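Local coordinates for protein fructose-bisphosphate aldolase (Thermus caldophilus, PDB 2FJK) that belongs to the class II fructose-bisphosphate aldolases, TIM-barrel enzymes, and holds 1,3-dihydroxyacetonephosphate in its pocket, at residues R117-A122 and V127-E132. Numbering follows the deposited sequence.
Sequences RVVEAA and VTVEAE
V129 meets the helical segment 117-122 with both of its methyl groups, which fit among V118, V119 and A122. Its CG2 presses on the methyl of A122, where CG2 and A122 CB are 3.2 Å apart, tighter than usual van der Waals contact, and the same methyl also lies 3.9 Å from V119 CA. The other branch of V129, CG1, stands anti to the backbone N (chi1 173°), a setting that turns it toward both helix valines: CG1 is 3.9 Å from V119 CG2 and 4.0 Å from V118 CG1. V118 touches both branches, since its CG1 also comes within 3.9 Å of V129 CG2. V127 adds a looser apolar contact, its CB lying 4.1 Å from A122 CB.

One backbone hydrogen bond accompanies this packing: V127 N donates to A122 O over 3.0 Å. The bond ties the chain entering the strand to the last turn of helix 108-124, close to the turn between them.

On the strand's other face, T128 OG1 bonds to Y169 OH and E130 forms a salt bridge with K249. V118 and V129 also touch strand 98-101, and V127 packs on R93 of the second subunit. The axes of 117-122 and 128-132 run nearly antiparallel (163°) and approach to 7.8 Å. Helix 108-124 is the helix of the beta-alpha-beta unit with strands 98-101 and 128-133, and this contact is its helix-to-strand return, as in a TIM barrel.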
loop_
_atom_site.group_PDB
_atom_site.type_symbol
_atom_site.label_atom_id
_atom_site.label_comp_id
_atom_site.label_asym_id
_atom_site.label_seq_id
_atom_site.Cartn_x
_atom_site.Cartn_y
_atom_site.Cartn_z
ATOM N N ARG A 117 -7.243 -28.516 8.282
ATOM C CA ARG A 117 -6.159 -28.169 7.374
ATOM C C ARG A 117 -6.133 -26.654 7.155
ATOM O O ARG A 117 -5.075 -26.055 6.981
ATOM C CB ARG A 117 -6.364 -28.867 6.032
ATOM C CG ARG A 117 -5.223 -28.672 5.057
ATOM C CD ARG A 117 -5.588 -29.206 3.683
ATOM N NE ARG A 117 -4.412 -29.324 2.827
ATOM C CZ ARG A 117 -4.467 -29.541 1.519
ATOM N NH1 ARG A 117 -5.642 -29.659 0.917
ATOM N NH2 ARG A 117 -3.348 -29.639 0.814
ATOM N N VAL A 118 -7.318 -26.049 7.159
ATOM C CA VAL A 118 -7.459 -24.615 6.960
ATOM C C VAL A 118 -7.001 -23.854 8.189
ATOM O O VAL A 118 -6.390 -22.799 8.077
ATOM C CB VAL A 118 -8.935 -24.238 6.641
ATOM C CG1 VAL A 118 -9.138 -22.728 6.786
ATOM C CG2 VAL A 118 -9.285 -24.677 5.219
ATOM N N VAL A 119 -7.301 -24.387 9.362
ATOM C CA VAL A 119 -6.912 -23.739 10.610
ATOM C C VAL A 119 -5.399 -23.675 10.729
ATOM O O VAL A 119 -4.839 -22.674 11.171
ATOM C CB VAL A 119 -7.479 -24.498 11.845
ATOM C CG1 VAL A 119 -6.863 -23.953 13.134
ATOM C CG2 VAL A 119 -8.983 -24.351 11.893
ATOM N N GLU A 120 -4.738 -24.751 10.331
ATOM C CA GLU A 120 -3.288 -24.811 10.406
ATOM C C GLU A 120 -2.668 -23.778 9.473
ATOM O O GLU A 120 -1.723 -23.082 9.847
ATOM C CB GLU A 120 -2.810 -26.221 10.053
ATOM C CG GLU A 120 -3.502 -27.295 10.887
ATOM C CD GLU A 120 -3.059 -28.710 10.546
ATOM O OE1 GLU A 120 -2.947 -29.042 9.344
ATOM O OE2 GLU A 120 -2.838 -29.497 11.488
ATOM N N ALA A 121 -3.214 -23.668 8.263
ATOM C CA ALA A 121 -2.716 -22.710 7.276
ATOM C C ALA A 121 -2.960 -21.283 7.754
ATOM O O ALA A 121 -2.060 -20.447 7.743
ATOM C CB ALA A 121 -3.407 -22.940 5.929
ATOM N N ALA A 122 -4.187 -21.017 8.180
ATOM C CA ALA A 122 -4.559 -19.697 8.659
ATOM C C ALA A 122 -3.776 -19.289 9.902
ATOM O O ALA A 122 -3.153 -18.230 9.926
ATOM C CB ALA A 122 -6.043 -19.649 8.952
ATOM N N VAL A 127 -4.126 -15.567 10.969
ATOM C CA VAL A 127 -5.481 -15.345 10.479
ATOM C C VAL A 127 -6.449 -16.271 11.214
ATOM O O VAL A 127 -6.106 -17.418 11.503
ATOM C CB VAL A 127 -5.565 -15.625 8.957
ATOM C CG1 VAL A 127 -7.014 -15.616 8.497
ATOM C CG2 VAL A 127 -4.768 -14.570 8.200
ATOM N N THR A 128 -7.649 -15.786 11.522
ATOM C CA THR A 128 -8.638 -16.619 12.204
ATOM C C THR A 128 -9.488 -17.426 11.220
ATOM O O THR A 128 -9.557 -17.123 10.026
ATOM C CB THR A 128 -9.578 -15.794 13.104
ATOM O OG1 THR A 128 -10.174 -14.740 12.343
ATOM C CG2 THR A 128 -8.808 -15.224 14.289
ATOM N N VAL A 129 -10.147 -18.451 11.737
ATOM C CA VAL A 129 -10.948 -19.328 10.896
ATOM C C VAL A 129 -12.355 -19.576 11.400
ATOM O O VAL A 129 -12.568 -19.859 12.581
ATOM C CB VAL A 129 -10.262 -20.698 10.744
ATOM C CG1 VAL A 129 -11.168 -21.670 10.007
ATOM C CG2 VAL A 129 -8.960 -20.531 10.000
ATOM N N GLU A 130 -13.317 -19.453 10.493
ATOM C CA GLU A 130 -14.702 -19.726 10.825
ATOM C C GLU A 130 -15.021 -21.048 10.135
ATOM O O GLU A 130 -14.530 -21.314 9.036
ATOM C CB GLU A 130 -15.640 -18.646 10.279
ATOM C CG GLU A 130 -17.082 -18.860 10.719
ATOM C CD GLU A 130 -18.056 -17.880 10.094
ATOM O OE1 GLU A 130 -17.808 -16.659 10.158
ATOM O OE2 GLU A 130 -19.080 -18.337 9.548
ATOM N N ALA A 131 -15.822 -21.881 10.776
ATOM C CA ALA A 131 -16.196 -23.156 10.182
ATOM C C ALA A 131 -17.672 -23.386 10.437
ATOM O O ALA A 131 -18.230 -22.853 11.396
ATOM C CB ALA A 131 -15.373 -24.276 10.793
ATOM N N GLU A 132 -18.318 -24.164 9.581
ATOM C CA GLU A 132 -19.729 -24.421 9.794
ATOM C C GLU A 132 -20.079 -25.898 9.863
ATOM O O GLU A 132 -19.511 -26.726 9.152
ATOM C CB GLU A 132 -20.575 -23.715 8.725
ATOM C CG GLU A 132 -20.269 -24.084 7.291
ATOM C CD GLU A 132 -20.921 -23.118 6.301
ATOM O OE1 GLU A 132 -22.159 -22.914 6.369
ATOM O OE2 GLU A 132 -20.187 -22.559 5.455
#